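Local structure of Rho GTPase-activating protein 27 (Homo sapiens, 3PP2) at residues T17-A20 / K24-R27. The protein probably acts as a GTPase-activating protein that switches off CDC42 and RAC1 and may serve clathrin-mediated endocytosis, this chain being its pleckstrin homology domain. Numbering follows the deposited sequence.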
# COMPACT_ATOMS: atom_id res chain seq x y z
N THR A 17 18.94 -8.17 1.45
CA THR A 17 20.16 -8.92 1.27
C THR A 17 21.28 -7.94 0.94
O THR A 17 21.07 -6.96 0.22
CB THR A 17 20.03 -9.95 0.10
OG1 THR A 17 21.26 -10.66 -0.03
CG2 THR A 17 19.63 -9.35 -1.27
N LYS A 18 22.47 -8.25 1.40
CA LYS A 18 23.66 -7.58 0.93
C LYS A 18 23.98 -8.16 -0.44
O LYS A 18 23.71 -9.35 -0.72
CB LYS A 18 24.82 -7.81 1.91
CG LYS A 18 26.03 -6.96 1.67
CD LYS A 18 27.02 -7.06 2.85
CE LYS A 18 28.22 -6.15 2.64
NZ LYS A 18 29.17 -6.37 3.79
N THR A 19 24.43 -7.28 -1.34
CA THR A 19 24.82 -7.69 -2.70
C THR A 19 26.25 -7.29 -3.08
O THR A 19 26.80 -7.85 -4.01
CB THR A 19 23.86 -7.10 -3.74
OG1 THR A 19 23.75 -5.69 -3.51
CG2 THR A 19 22.49 -7.77 -3.62
N ALA A 20 26.87 -6.37 -2.35
CA ALA A 20 28.29 -6.04 -2.58
C ALA A 20 28.93 -5.60 -1.28
O ALA A 20 28.27 -4.95 -0.44
CB ALA A 20 28.44 -4.97 -3.62
N LYS A 24 32.65 -4.99 -4.03
CA LYS A 24 32.92 -6.32 -4.56
C LYS A 24 31.63 -7.15 -4.49
O LYS A 24 31.08 -7.38 -3.40
CB LYS A 24 34.04 -6.99 -3.75
CG LYS A 24 35.33 -6.18 -3.60
CD LYS A 24 35.87 -5.56 -4.82
CE LYS A 24 37.42 -5.24 -4.59
NZ LYS A 24 37.69 -3.90 -3.92
N ARG A 25 31.13 -7.58 -5.63
CA ARG A 25 29.82 -8.24 -5.71
C ARG A 25 29.87 -9.60 -5.00
O ARG A 25 30.88 -10.33 -5.10
CB ARG A 25 29.43 -8.44 -7.16
CG ARG A 25 29.23 -7.12 -7.95
CD ARG A 25 28.08 -7.18 -8.92
NE ARG A 25 26.86 -7.13 -8.15
CZ ARG A 25 26.34 -6.02 -7.60
NH1 ARG A 25 25.23 -6.11 -6.89
NH2 ARG A 25 26.94 -4.82 -7.75
N LEU A 26 28.79 -9.96 -4.33
CA LEU A 26 28.59 -11.29 -3.76
C LEU A 26 28.11 -12.25 -4.82
O LEU A 26 27.40 -11.83 -5.74
CB LEU A 26 27.63 -11.23 -2.58
CG LEU A 26 28.14 -10.32 -1.44
CD1 LEU A 26 27.14 -10.46 -0.24
CD2 LEU A 26 29.63 -10.60 -1.03
N ARG A 27 28.45 -13.54 -4.67
CA ARG A 27 28.11 -14.57 -5.67
C ARG A 27 26.61 -14.80 -5.75
O ARG A 27 26.08 -14.97 -6.86
CB ARG A 27 28.83 -15.87 -5.30
CG ARG A 27 28.73 -17.00 -6.32
CD ARG A 27 29.62 -18.18 -5.84
NE ARG A 27 29.26 -19.47 -6.44
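L26 N donates to T19 O over 2.9 Å, the one hydrogen bond between 17-20 and 24-27, which belong to a short antiparallel hairpin at the edge of the pleckstrin homology domain. The bond is nearly straight at its hydrogen (175°), although the donor sits above the carbonyl plane. One residue on, A20 and R25 form a non-hydrogen-bonded pair, and the CA of A20 makes a CA-H...O contact of 3.2 Å with K24 O; alanine suits the place, its small CB fitting 3.6 Å from the same oxygen. T19 and A20 also form a classic beta bulge opposite E100 of strand 100-104.

A long, flexible arginine suits exposed position 25, since it can bend over T19 and still reach a carboxylate. R25 CB and CZ each lie 4.1 Å from T19 O, the chain turning at chi2 and again at chi3 (74°) to set one guanidinium face over that oxygen. At the tip, NH1 lies 3.6 Å from T19 CB and close to OG1, while NH2 forms a salt bridge with E100; R25 N binds a citrate probably left from crystallisation.

Leucine brings a branched apolar end: with CG anti to the carbonyl carbon (chi1 -60°), L26 lies over the T19 carbonyl and crosses the methylenes of K18, whose NZ pairs with D21. With an alanine here, a gap would probably open beside K18 CB and CG, where L26 CD1 now packs, 3.6 Å from K18 O.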